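Local atomic coordinates of uncharacterized ABC transporter solute-binding protein yclQ (Bacillus subtilis subsp. subtilis str. 168, PDB entry 3GFV), a protein that binds iron-free and ferric petrobactin and the precursor 3,4-dihydroxybenzoic acid, and serves as the solute-binding component of the YclNOPQ ABC transporter for ferric-petrobactin uptake. Residues D46-L51 against E137-I142; P86-V91 against S106-E111; A126-S131 against E282-M287; F187-R192 against V202-Q207; V249-Y254 against V266-S271. One frame throughout, in Å; residues are numbered along the deposited sequence. Where two conformers were deposited one is given.

Interaction 1 of 5, residues D46-L51 against E137-I142; sequences DTLDKL and ETIGKI
Ile139 points from helix 128-142 at three side chains of helix 42-50 and the turn that ends it, Thr47, Leu48 and Leu51. This is helix-to-helix packing in the lobe built on the parallel five-stranded sheet of a periplasmic binding protein fold. With chi1 of Ile139 at -67°, CG2 lies anti to the backbone N and CG1 lies beside it, which spreads the two branches toward different partners. CG2 is the shared point for both leucines: Leu48 CD2 and Leu51 CD1 each come to 3.8 Å from Ile139 CG2. The same methyl also borders Thr47, with Ile139 CG2 4.0 Å from Thr47 CG2. The Leu48 side chain meets Ile139 at about a right angle, whereas that of Leu51 slants across it. The longer branch of Ile139 runs to CD1, which meets Thr47 alone among the facing residues. The threonine methyl CG2 faces the isoleucine, while the hydroxyl OG1 accepts from the backbone N of Leu281, where helix 281-296 begins. The hydroxyl is buried, and the bond from Leu281 N satisfies it. Ile139 also touches Leu121, and Leu51 also packs on Val149 of the long helix 146-170. At the end of the isoleucine, CD1 lies 3.9 Å from Thr47 CG2 and 4.0 Å from Thr47 CB.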
# COMPACT_ATOMS: atom_id res chain seq x y z
N ASP A 46 -8.54 3.82 -4.14
CA ASP A 46 -8.92 2.62 -4.85
C ASP A 46 -10.10 1.91 -4.18
O ASP A 46 -10.88 1.23 -4.86
CB ASP A 46 -7.71 1.70 -5.21
CG ASP A 46 -7.22 0.80 -4.07
OD1 ASP A 46 -5.98 0.68 -3.93
OD2 ASP A 46 -8.05 0.17 -3.35
N THR A 47 -10.26 2.13 -2.88
CA THR A 47 -11.48 1.66 -2.21
C THR A 47 -12.67 2.46 -2.73
O THR A 47 -13.68 1.88 -3.09
CB THR A 47 -11.37 1.74 -0.67
OG1 THR A 47 -10.38 0.80 -0.22
CG2 THR A 47 -12.73 1.41 0.01
N LEU A 48 -12.55 3.78 -2.81
CA LEU A 48 -13.62 4.58 -3.39
C LEU A 48 -13.97 4.08 -4.80
O LEU A 48 -15.14 3.95 -5.15
CB LEU A 48 -13.22 6.06 -3.40
CG LEU A 48 -13.11 6.73 -2.04
CD1 LEU A 48 -12.50 8.13 -2.18
CD2 LEU A 48 -14.48 6.80 -1.35
N ASP A 49 -12.94 3.77 -5.59
CA ASP A 49 -13.16 3.30 -6.95
C ASP A 49 -13.91 1.96 -6.97
O ASP A 49 -14.85 1.79 -7.75
CB ASP A 49 -11.85 3.14 -7.72
CG ASP A 49 -12.06 2.70 -9.15
OD1 ASP A 49 -12.52 3.53 -9.97
OD2 ASP A 49 -11.78 1.52 -9.47
N LYS A 50 -13.49 1.03 -6.12
CA LYS A 50 -14.13 -0.28 -6.05
C LYS A 50 -15.61 -0.16 -5.68
O LYS A 50 -16.46 -0.95 -6.12
CB LYS A 50 -13.41 -1.15 -5.01
CG LYS A 50 -14.00 -2.55 -4.84
CD LYS A 50 -13.74 -3.41 -6.07
CE LYS A 50 -14.42 -4.77 -5.96
NZ LYS A 50 -14.54 -5.42 -7.31
N LEU A 51 -15.93 0.85 -4.88
CA LEU A 51 -17.29 1.05 -4.40
C LEU A 51 -18.12 1.86 -5.40
O LEU A 51 -19.27 2.18 -5.14
CB LEU A 51 -17.29 1.75 -3.04
CG LEU A 51 -16.53 0.98 -1.96
CD1 LEU A 51 -16.47 1.79 -0.68
CD2 LEU A 51 -17.18 -0.36 -1.72
N GLU A 137 -13.99 -0.01 6.49
CA GLU A 137 -15.29 0.14 7.14
C GLU A 137 -15.68 1.60 7.33
O GLU A 137 -16.88 1.95 7.27
CB GLU A 137 -15.33 -0.61 8.46
CG GLU A 137 -15.28 -2.11 8.25
CD GLU A 137 -15.15 -2.88 9.54
OE1 GLU A 137 -14.79 -2.27 10.57
OE2 GLU A 137 -15.42 -4.11 9.52
N THR A 138 -14.68 2.44 7.58
CA THR A 138 -14.92 3.88 7.73
C THR A 138 -15.44 4.47 6.43
O THR A 138 -16.40 5.24 6.41
CB THR A 138 -13.63 4.62 8.21
OG1 THR A 138 -13.46 4.40 9.61
CG2 THR A 138 -13.71 6.13 7.94
N ILE A 139 -14.79 4.11 5.33
CA ILE A 139 -15.27 4.54 4.02
C ILE A 139 -16.69 4.04 3.76
O ILE A 139 -17.56 4.78 3.30
CB ILE A 139 -14.29 4.13 2.91
CG1 ILE A 139 -12.98 4.92 3.08
CG2 ILE A 139 -14.89 4.39 1.54
CD1 ILE A 139 -11.87 4.53 2.10
N GLY A 140 -16.94 2.78 4.09
CA GLY A 140 -18.29 2.24 3.98
C GLY A 140 -19.33 3.06 4.72
O GLY A 140 -20.43 3.32 4.21
N LYS A 141 -19.00 3.45 5.95
CA LYS A 141 -19.94 4.21 6.77
C LYS A 141 -20.20 5.59 6.21
O LYS A 141 -21.36 6.06 6.18
CB LYS A 141 -19.44 4.31 8.22
CG LYS A 141 -19.62 3.03 9.03
CD LYS A 141 -18.78 3.09 10.31
CE LYS A 141 -18.95 1.83 11.16
NZ LYS A 141 -18.66 0.57 10.42
N ILE A 142 -19.14 6.26 5.77
CA ILE A 142 -19.28 7.62 5.24
C ILE A 142 -20.16 7.67 3.99
O ILE A 142 -20.97 8.60 3.82
CB ILE A 142 -17.90 8.26 4.92
CG1 ILE A 142 -17.14 8.53 6.22
CG2 ILE A 142 -18.08 9.55 4.11
CD1 ILE A 142 -15.63 8.68 6.06

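Interaction 2 of 5, residues P86-V91 against S106-E111; sequences PDFDKV and SESYKE
A carboxylate lies flat over an aromatic ring: Glu111 stacks on Phe88, with the two planes only 18° apart. Glu111 OE1 sits over the centre of the ring, 3.6 Å from Phe88 CG, and OE2 reaches toward the far end, 3.8 Å from Phe88 CZ. The contact is probably van der Waals packing rather than electrostatic attraction, since the oxygen faces the pi electrons. The glutamate chain is extended beyond CG, which carries its flat end across the ring. The opposite face of the ring meets Pro86 CB, offset toward the rim. Ser108 comes in at the edge, its OG 3.7 Å from Phe88 CZ and near the ring plane. The contact joins the starts of helices 88-93 and 109-115, which come before and after strand 98-101 in the chain of this periplasmic binding protein fold. Asp87 is the N-cap of the first helix; its OD1 accepts from Lys90 N at 3.1 Å, with the donor well above the carboxylate plane. Phe88 also meets the ring of Phe112, with the planes at about 45°.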
# COMPACT_ATOMS: atom_id res chain seq x y z
N PRO A 86 1.82 18.57 -1.17
CA PRO A 86 0.46 18.96 -1.55
C PRO A 86 0.39 20.40 -2.03
O PRO A 86 1.09 21.29 -1.52
CB PRO A 86 -0.33 18.81 -0.23
CG PRO A 86 0.49 17.84 0.59
CD PRO A 86 1.91 18.20 0.25
N ASP A 87 -0.43 20.63 -3.05
CA ASP A 87 -0.71 21.98 -3.50
C ASP A 87 -1.88 22.47 -2.66
O ASP A 87 -3.04 22.32 -3.04
CB ASP A 87 -1.07 21.96 -4.99
CG ASP A 87 -1.34 23.35 -5.55
OD1 ASP A 87 -1.50 24.31 -4.77
OD2 ASP A 87 -1.41 23.47 -6.79
N PHE A 88 -1.57 23.05 -1.50
CA PHE A 88 -2.60 23.41 -0.53
C PHE A 88 -3.56 24.47 -1.07
O PHE A 88 -4.75 24.44 -0.77
CB PHE A 88 -1.94 23.90 0.77
CG PHE A 88 -1.32 22.80 1.58
CD1 PHE A 88 -2.11 22.00 2.40
CD2 PHE A 88 0.05 22.55 1.53
CE1 PHE A 88 -1.54 20.98 3.15
CE2 PHE A 88 0.63 21.53 2.28
CZ PHE A 88 -0.18 20.74 3.09
N ASP A 89 -3.06 25.42 -1.85
CA ASP A 89 -3.96 26.43 -2.41
C ASP A 89 -4.98 25.80 -3.34
O ASP A 89 -6.16 26.19 -3.35
CB ASP A 89 -3.15 27.47 -3.20
CG ASP A 89 -2.45 28.47 -2.30
OD1 ASP A 89 -2.59 28.39 -1.06
OD2 ASP A 89 -1.76 29.36 -2.84
N LYS A 90 -4.53 24.85 -4.15
CA LYS A 90 -5.44 24.17 -5.05
C LYS A 90 -6.46 23.35 -4.27
O LYS A 90 -7.65 23.34 -4.61
CB LYS A 90 -4.69 23.27 -6.02
CG LYS A 90 -5.58 22.65 -7.07
CD LYS A 90 -6.22 23.73 -7.92
CE LYS A 90 -7.07 23.13 -9.03
NZ LYS A 90 -7.47 24.16 -10.03
N VAL A 91 -6.00 22.65 -3.23
CA VAL A 91 -6.94 21.92 -2.36
C VAL A 91 -8.05 22.85 -1.85
O VAL A 91 -9.24 22.52 -1.94
CB VAL A 91 -6.23 21.21 -1.18
CG1 VAL A 91 -7.28 20.52 -0.27
CG2 VAL A 91 -5.22 20.19 -1.70
N SER A 106 1.07 13.16 7.24
CA SER A 106 0.73 13.11 8.67
C SER A 106 0.96 14.43 9.40
O SER A 106 0.13 14.89 10.19
CB SER A 106 1.56 12.02 9.37
OG SER A 106 0.95 10.76 9.22
N GLU A 107 2.10 15.05 9.12
CA GLU A 107 2.44 16.31 9.75
C GLU A 107 1.66 17.52 9.27
O GLU A 107 1.79 18.60 9.84
CB GLU A 107 3.93 16.60 9.59
CG GLU A 107 4.73 16.41 10.85
CD GLU A 107 6.10 17.06 10.72
OE1 GLU A 107 6.32 18.12 11.35
OE2 GLU A 107 6.93 16.52 9.97
N SER A 108 0.87 17.37 8.21
CA SER A 108 0.09 18.50 7.70
C SER A 108 -1.38 18.37 8.06
O SER A 108 -2.22 19.08 7.52
CB SER A 108 0.25 18.63 6.18
OG SER A 108 1.57 19.06 5.87
N TYR A 109 -1.69 17.45 8.97
CA TYR A 109 -3.07 17.26 9.42
C TYR A 109 -3.71 18.58 9.86
O TYR A 109 -4.84 18.90 9.49
CB TYR A 109 -3.13 16.24 10.55
CG TYR A 109 -4.54 16.02 11.08
CD1 TYR A 109 -5.49 15.37 10.31
CD2 TYR A 109 -4.90 16.45 12.35
CE1 TYR A 109 -6.79 15.17 10.79
CE2 TYR A 109 -6.19 16.24 12.83
CZ TYR A 109 -7.13 15.61 12.05
OH TYR A 109 -8.42 15.38 12.53
N LYS A 110 -2.97 19.37 10.64
CA LYS A 110 -3.53 20.63 11.13
C LYS A 110 -3.87 21.58 9.97
O LYS A 110 -4.89 22.27 10.00
CB LYS A 110 -2.55 21.28 12.10
CG LYS A 110 -2.97 22.62 12.61
CD LYS A 110 -2.00 23.07 13.70
CE LYS A 110 -2.19 24.54 14.05
NZ LYS A 110 -1.32 24.91 15.20
N GLU A 111 -2.99 21.63 8.97
CA GLU A 111 -3.17 22.52 7.82
C GLU A 111 -4.37 22.10 6.97
O GLU A 111 -5.15 22.94 6.50
CB GLU A 111 -1.88 22.56 6.97
CG GLU A 111 -1.59 23.92 6.34
CD GLU A 111 -0.32 23.95 5.46
OE1 GLU A 111 -0.33 24.71 4.46
OE2 GLU A 111 0.67 23.25 5.77

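Interaction 3 of 5, residues A126-S131 against E282-M287; sequences AKYMES and ESMTQM
Met284, a selenomethionine in helix 281-296, reaches across to Tyr128 and Met129 at the start of helix 128-142. Its CB points toward that helix. CG lies anti to the backbone N, chi1 168°, which carries the chain outward from its own helix. CB, CG and SE come within 4.2 Å of nothing on the facing segment. Bends at chi2 and chi3 then turn the terminal methyl CE into the contact. CE lies 3.4 Å from Tyr128 CE2, a close approach for two carbons, and 4.1 Å from Tyr128 CD2. The approach to the ring is oblique. The same methyl is 3.7 Å from SE of Met129, also a selenomethionine, whose chain is bent and slants across that of Met284. In this periplasmic binding protein fold the centre of the contact lies about 7 Å from the centre of the chain. Leu195 touches both Tyr128 and Met284. The long helix 146-170 packs on the selenomethionines, through Ile160 and Asp157 on Met129 and Ile156 on Met284. All the close approaches between the segments are made by this one methyl, against ring carbons and a selenium atom. Dispersion and the exclusion of water probably supply most of its energy, with little demand on direction.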
# COMPACT_ATOMS: atom_id res chain seq x y z
N ALA A 126 2.03 -2.41 12.07
CA ALA A 126 2.18 -3.25 13.25
C ALA A 126 0.86 -3.99 13.55
O ALA A 126 0.83 -4.95 14.32
CB ALA A 126 2.61 -2.41 14.45
N LYS A 127 -0.22 -3.52 12.93
CA LYS A 127 -1.55 -4.10 13.11
C LYS A 127 -2.25 -4.06 11.77
O LYS A 127 -3.25 -3.36 11.61
CB LYS A 127 -2.40 -3.22 14.05
CG LYS A 127 -2.01 -3.19 15.50
CD LYS A 127 -2.72 -2.01 16.17
CE LYS A 127 -3.06 -2.30 17.62
NZ LYS A 127 -1.86 -2.71 18.41
N TYR A 128 -1.72 -4.79 10.80
CA TYR A 128 -2.11 -4.54 9.42
C TYR A 128 -3.63 -4.74 9.18
O TYR A 128 -4.32 -3.81 8.78
CB TYR A 128 -1.28 -5.36 8.43
CG TYR A 128 -1.36 -4.79 7.05
CD1 TYR A 128 -0.31 -4.05 6.52
CD2 TYR A 128 -2.52 -4.92 6.30
CE1 TYR A 128 -0.40 -3.49 5.26
CE2 TYR A 128 -2.63 -4.36 5.05
CZ TYR A 128 -1.58 -3.65 4.53
OH TYR A 128 -1.68 -3.11 3.28
N MSE A 129 -4.13 -5.94 9.45
CA MSE A 129 -5.51 -6.25 9.07
C MSE A 129 -6.52 -5.47 9.91
O MSE A 129 -7.57 -5.05 9.41
CB MSE A 129 -5.77 -7.76 9.15
CG MSE A 129 -5.13 -8.53 7.99
SE MSE A 129 -5.48 -7.71 6.25
CE MSE A 129 -7.41 -8.13 6.10
N GLU A 130 -6.20 -5.25 11.18
CA GLU A 130 -7.08 -4.45 12.03
C GLU A 130 -7.28 -3.06 11.41
O GLU A 130 -8.42 -2.62 11.24
CB GLU A 130 -6.51 -4.32 13.44
CG GLU A 130 -7.30 -3.40 14.36
CD GLU A 130 -6.71 -3.33 15.77
OE1 GLU A 130 -6.34 -2.23 16.22
OE2 GLU A 130 -6.61 -4.39 16.43
N SER A 131 -6.18 -2.40 11.07
CA SER A 131 -6.25 -1.05 10.51
C SER A 131 -6.83 -1.07 9.09
O SER A 131 -7.60 -0.18 8.72
CB SER A 131 -4.87 -0.33 10.55
OG SER A 131 -3.94 -1.03 9.75
N GLU A 282 -8.73 -2.53 -3.78
CA GLU A 282 -8.18 -2.97 -5.06
C GLU A 282 -6.71 -3.34 -4.93
O GLU A 282 -6.28 -4.38 -5.41
CB GLU A 282 -8.34 -1.90 -6.13
CG GLU A 282 -9.81 -1.53 -6.34
CD GLU A 282 -10.05 -0.52 -7.45
OE1 GLU A 282 -9.10 0.13 -7.89
OE2 GLU A 282 -11.24 -0.40 -7.87
N SER A 283 -5.94 -2.47 -4.27
CA SER A 283 -4.51 -2.73 -4.13
C SER A 283 -4.28 -4.02 -3.33
O SER A 283 -3.41 -4.82 -3.69
CB SER A 283 -3.75 -1.53 -3.54
OG SER A 283 -4.40 -0.95 -2.43
N MSE A 284 -5.09 -4.26 -2.29
CA MSE A 284 -4.91 -5.48 -1.50
C MSE A 284 -5.19 -6.70 -2.39
O MSE A 284 -4.46 -7.70 -2.36
CB MSE A 284 -5.82 -5.47 -0.28
CG MSE A 284 -5.92 -6.79 0.45
SE MSE A 284 -4.23 -7.42 1.26
CE MSE A 284 -4.28 -6.48 2.95
N THR A 285 -6.28 -6.63 -3.14
CA THR A 285 -6.66 -7.73 -4.03
C THR A 285 -5.53 -8.06 -5.00
O THR A 285 -5.17 -9.23 -5.18
CB THR A 285 -7.94 -7.39 -4.78
OG1 THR A 285 -9.01 -7.31 -3.83
CG2 THR A 285 -8.25 -8.48 -5.78
N GLN A 286 -4.96 -7.02 -5.59
CA GLN A 286 -3.84 -7.17 -6.49
C GLN A 286 -2.64 -7.80 -5.79
O GLN A 286 -2.03 -8.74 -6.31
CB GLN A 286 -3.42 -5.82 -7.07
CG GLN A 286 -2.27 -5.99 -8.05
CD GLN A 286 -1.70 -4.67 -8.52
OE1 GLN A 286 -2.43 -3.75 -8.91
NE2 GLN A 286 -0.38 -4.57 -8.48
N MSE A 287 -2.33 -7.28 -4.61
CA MSE A 287 -1.14 -7.67 -3.87
C MSE A 287 -1.21 -9.14 -3.48
O MSE A 287 -0.20 -9.89 -3.61
CB MSE A 287 -0.89 -6.77 -2.66
CG MSE A 287 -0.46 -5.35 -3.06
SE MSE A 287 -0.83 -4.05 -1.65
CE MSE A 287 0.54 -4.52 -0.44

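Interaction 4 of 5, residues F187-R192 against V202-Q207; sequences FGPKSR and VAPADQ
Pro189, Pro204 and Gln207 supply most of the surface buried here, and Pro189 has the largest share. Its CG is the point of touch for both partners. Pro204 CG lies 3.9 Å away from Pro189 CG, where the two rings meet at a slant. Gln207 OE1 stands 4.1 Å from Pro189 CG, a loose approach in which the two side chains are about perpendicular. The CB of Gln207 points away from the other segment. A bend at chi2, -81°, folds the amide back toward the proline. Pro189 is held in a type II beta turn from Gly188 to Ser191. Gly188 O receives two bonds from Ser191, from N at 3.1 Å and from OG at 2.7 Å, the hydroxyl lying in the carbonyl plane on a lone pair. These bonds close the turn at whose second position the proline sits. In the mixed-sheet lobe of this periplasmic binding protein, the turn follows strand 183-187, while Pro204 belongs to the short, weakly bonded strand 203-204 alongside strand 173-180. Helix 195-198 lies between them in the chain and touches both prolines, Asp198 on Pro189 and His197 on Pro204.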
# COMPACT_ATOMS: atom_id res chain seq x y z
N PHE A 187 13.00 -5.82 4.48
CA PHE A 187 11.76 -5.60 5.18
C PHE A 187 11.29 -6.93 5.75
O PHE A 187 11.15 -7.92 5.02
CB PHE A 187 10.73 -5.07 4.20
CG PHE A 187 11.00 -3.68 3.74
CD1 PHE A 187 10.45 -2.60 4.42
CD2 PHE A 187 11.82 -3.44 2.63
CE1 PHE A 187 10.70 -1.29 3.99
CE2 PHE A 187 12.08 -2.14 2.20
CZ PHE A 187 11.52 -1.07 2.88
N GLY A 188 11.05 -6.94 7.06
CA GLY A 188 10.57 -8.14 7.72
C GLY A 188 9.22 -7.89 8.36
O GLY A 188 8.53 -6.90 8.03
N PRO A 189 8.84 -8.77 9.29
CA PRO A 189 7.56 -8.61 9.99
C PRO A 189 7.37 -7.21 10.57
O PRO A 189 8.31 -6.62 11.09
CB PRO A 189 7.65 -9.65 11.11
CG PRO A 189 8.54 -10.72 10.56
CD PRO A 189 9.61 -9.92 9.79
N LYS A 190 6.15 -6.68 10.43
CA LYS A 190 5.74 -5.40 11.04
C LYS A 190 6.32 -4.19 10.31
O LYS A 190 6.03 -3.05 10.66
CB LYS A 190 6.11 -5.35 12.52
CG LYS A 190 5.66 -6.56 13.32
CD LYS A 190 4.21 -6.47 13.71
CE LYS A 190 3.79 -7.65 14.59
NZ LYS A 190 3.69 -8.94 13.83
N SER A 191 7.13 -4.43 9.28
CA SER A 191 7.68 -3.33 8.49
C SER A 191 6.67 -2.87 7.44
O SER A 191 5.55 -3.41 7.32
CB SER A 191 9.00 -3.73 7.81
OG SER A 191 8.74 -4.59 6.70
N ARG A 192 7.07 -1.88 6.67
CA ARG A 192 6.23 -1.37 5.60
C ARG A 192 5.68 -2.48 4.71
O ARG A 192 4.54 -2.45 4.29
CB ARG A 192 7.05 -0.38 4.78
CG ARG A 192 6.29 0.19 3.62
CD ARG A 192 7.21 1.15 2.90
NE ARG A 192 6.48 2.05 2.02
CZ ARG A 192 7.03 3.10 1.43
NH1 ARG A 192 8.31 3.39 1.64
NH2 ARG A 192 6.30 3.87 0.64
N VAL A 202 3.99 -15.95 4.59
CA VAL A 202 5.30 -16.39 4.11
C VAL A 202 6.28 -16.42 5.28
O VAL A 202 6.43 -15.45 6.01
CB VAL A 202 5.86 -15.48 2.95
CG1 VAL A 202 7.29 -15.91 2.56
CG2 VAL A 202 4.90 -15.52 1.72
N ALA A 203 6.93 -17.56 5.50
CA ALA A 203 7.91 -17.61 6.59
C ALA A 203 9.09 -16.65 6.31
O ALA A 203 9.65 -16.68 5.22
CB ALA A 203 8.44 -19.04 6.75
N PRO A 204 9.45 -15.81 7.28
CA PRO A 204 10.57 -14.89 7.04
C PRO A 204 11.87 -15.66 6.99
O PRO A 204 12.12 -16.52 7.84
CB PRO A 204 10.56 -13.98 8.28
CG PRO A 204 9.26 -14.23 8.97
CD PRO A 204 8.84 -15.62 8.61
N ALA A 205 12.70 -15.38 5.98
CA ALA A 205 14.05 -15.92 5.93
C ALA A 205 14.93 -15.33 7.04
O ALA A 205 15.90 -15.96 7.47
CB ALA A 205 14.68 -15.66 4.54
N ASP A 206 14.59 -14.14 7.49
CA ASP A 206 15.28 -13.50 8.60
C ASP A 206 14.25 -12.82 9.50
O ASP A 206 13.76 -11.75 9.16
CB ASP A 206 16.29 -12.47 8.06
CG ASP A 206 17.11 -11.83 9.16
OD1 ASP A 206 16.81 -12.05 10.35
OD2 ASP A 206 18.06 -11.09 8.82
N GLN A 207 13.97 -13.44 10.64
CA GLN A 207 12.98 -12.94 11.60
C GLN A 207 13.38 -11.62 12.24
O GLN A 207 12.53 -10.91 12.79
CB GLN A 207 12.80 -13.97 12.73
CG GLN A 207 12.17 -15.27 12.30
CD GLN A 207 10.66 -15.17 12.21
OE1 GLN A 207 10.09 -14.09 12.33
NE2 GLN A 207 10.01 -16.31 11.99

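Interaction 5 of 5, residues V249-Y254 against V266-S271; sequences VVENDY and VIYLDS
A beta-alpha-beta crossover links the parallel strands 230-235 and 266-268 in the mixed-sheet lobe of this periplasmic binding protein fold. Helix 246-250 lies in the connection, and its Val250 has the largest share of the surface buried against strand 266-268. Its CB points toward the strand, and its two methyls take different partners. CG1 meets Val266 CG1 at 4.1 Å, with the side chains slanting across each other. CG2, placed between the backbone N and the carbonyl carbon by chi1 of -58°, faces Tyr268. The tyrosine presents an edge to this methyl, which lies near the ring plane. Val250 CG2 is modelled 3.1 Å from Tyr268 OH, which is unusually short and doubtful in detail. Val266 CG1 also lies over one face of the Tyr268 ring, offset toward the rim, so side chains two apart along the strand pack on each other as well. Outside the two segments, Val250 touches Leu231 and Val266 touches Val233, both on strand 230-235. Beyond the helix, Asn252 forms an Asx turn. Its OD1 takes the backbone N of Tyr254 at 2.9 Å, in the carbonyl plane and on a lone pair, with an N-H...O angle of 166°.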
# COMPACT_ATOMS: atom_id res chain seq x y z
N VAL A 249 20.85 -6.07 -9.06
CA VAL A 249 20.87 -6.79 -7.81
C VAL A 249 20.68 -8.29 -8.06
O VAL A 249 21.51 -9.09 -7.66
CB VAL A 249 19.79 -6.34 -6.81
CG1 VAL A 249 19.84 -7.24 -5.56
CG2 VAL A 249 19.97 -4.86 -6.45
N VAL A 250 19.60 -8.66 -8.71
CA VAL A 250 19.19 -10.06 -8.65
C VAL A 250 19.92 -10.92 -9.64
O VAL A 250 20.03 -12.13 -9.46
CB VAL A 250 17.67 -10.24 -8.82
CG1 VAL A 250 16.92 -9.45 -7.76
CG2 VAL A 250 17.26 -9.84 -10.22
N GLU A 251 20.44 -10.29 -10.69
CA GLU A 251 21.19 -11.03 -11.69
C GLU A 251 22.70 -10.89 -11.46
O GLU A 251 23.51 -11.38 -12.25
CB GLU A 251 20.73 -10.62 -13.09
CG GLU A 251 19.25 -10.99 -13.30
CD GLU A 251 18.67 -10.48 -14.59
OE1 GLU A 251 19.45 -10.23 -15.54
OE2 GLU A 251 17.43 -10.34 -14.67
N ASN A 252 23.08 -10.26 -10.35
CA ASN A 252 24.50 -10.17 -9.98
C ASN A 252 25.12 -11.55 -9.75
O ASN A 252 24.53 -12.41 -9.09
CB ASN A 252 24.66 -9.36 -8.70
CG ASN A 252 26.08 -8.93 -8.50
OD1 ASN A 252 26.95 -9.73 -8.13
ND2 ASN A 252 26.35 -7.67 -8.79
N ASP A 253 26.32 -11.76 -10.29
CA ASP A 253 27.02 -13.03 -10.12
C ASP A 253 27.10 -13.49 -8.66
O ASP A 253 27.05 -14.69 -8.37
CB ASP A 253 28.43 -12.93 -10.71
CG ASP A 253 29.26 -14.19 -10.50
OD1 ASP A 253 29.21 -15.07 -11.38
OD2 ASP A 253 29.94 -14.30 -9.45
N TYR A 254 27.24 -12.54 -7.75
CA TYR A 254 27.43 -12.88 -6.35
C TYR A 254 26.29 -13.72 -5.76
O TYR A 254 26.53 -14.59 -4.92
CB TYR A 254 27.59 -11.65 -5.47
CG TYR A 254 28.21 -12.03 -4.16
CD1 TYR A 254 29.59 -12.19 -4.05
CD2 TYR A 254 27.43 -12.29 -3.04
CE1 TYR A 254 30.18 -12.57 -2.85
CE2 TYR A 254 28.01 -12.68 -1.84
CZ TYR A 254 29.38 -12.81 -1.75
OH TYR A 254 29.95 -13.19 -0.56
N VAL A 266 12.37 -15.38 -7.92
CA VAL A 266 12.37 -13.95 -7.68
C VAL A 266 11.01 -13.45 -8.14
O VAL A 266 10.57 -13.73 -9.26
CB VAL A 266 13.51 -13.22 -8.42
CG1 VAL A 266 13.50 -11.73 -8.07
CG2 VAL A 266 14.86 -13.82 -8.01
N ILE A 267 10.33 -12.74 -7.25
CA ILE A 267 8.99 -12.22 -7.54
C ILE A 267 9.08 -10.71 -7.65
O ILE A 267 9.38 -10.02 -6.67
CB ILE A 267 8.04 -12.67 -6.45
CG1 ILE A 267 8.00 -14.22 -6.45
CG2 ILE A 267 6.63 -12.03 -6.60
CD1 ILE A 267 7.38 -14.83 -5.20
N TYR A 268 8.88 -10.21 -8.87
CA TYR A 268 8.98 -8.78 -9.13
C TYR A 268 7.60 -8.16 -8.90
O TYR A 268 6.70 -8.29 -9.74
CB TYR A 268 9.46 -8.51 -10.55
CG TYR A 268 10.82 -9.11 -10.80
CD1 TYR A 268 11.97 -8.41 -10.50
CD2 TYR A 268 10.95 -10.41 -11.30
CE1 TYR A 268 13.23 -8.97 -10.71
CE2 TYR A 268 12.19 -10.96 -11.51
CZ TYR A 268 13.33 -10.24 -11.22
OH TYR A 268 14.57 -10.79 -11.43
N LEU A 269 7.45 -7.51 -7.76
CA LEU A 269 6.17 -6.92 -7.38
C LEU A 269 5.94 -5.66 -8.21
O LEU A 269 6.88 -5.09 -8.75
CB LEU A 269 6.13 -6.64 -5.88
CG LEU A 269 6.19 -7.91 -4.99
CD1 LEU A 269 6.34 -7.58 -3.50
CD2 LEU A 269 4.99 -8.87 -5.25
N ASP A 270 4.68 -5.26 -8.33
CA ASP A 270 4.33 -4.03 -9.05
C ASP A 270 4.76 -2.84 -8.20
O ASP A 270 4.03 -2.40 -7.32
CB ASP A 270 2.81 -4.04 -9.28
CG ASP A 270 2.25 -2.73 -9.82
OD1 ASP A 270 3.01 -1.78 -10.11
OD2 ASP A 270 1.02 -2.65 -9.93
N SER A 271 5.96 -2.32 -8.46
CA SER A 271 6.60 -1.40 -7.53
C SER A 271 5.77 -0.15 -7.28
O SER A 271 5.66 0.31 -6.14
CB SER A 271 8.00 -1.01 -8.03
OG SER A 271 8.81 -2.19 -8.19

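Overall arrangement
Interactions 1 and 3 are buried, interactions 2 and 4 lie at the surface, and interaction 5 is partly buried. Interactions 1 and 3 share helix 128-142, which meets helix 42-50 near one end and helix 281-296 near the other. They also touch directly, through a probable hydrogen bond between Asp46 OD1 and Ser283 OG. Interaction 1 is aliphatic; interaction 3 sets a selenomethionine methyl against a tyrosine ring and a selenium. Interaction 2 instead lays a carboxylate on a ring. Interactions 4 and 5 reach the same mixed sheet, with centres about 17 Å apart, one pairing prolines and the other valines with a tyrosine. Gln286 NE2 to Asp270 OD2, a probable hydrogen bond, ties interaction 3 to interaction 5.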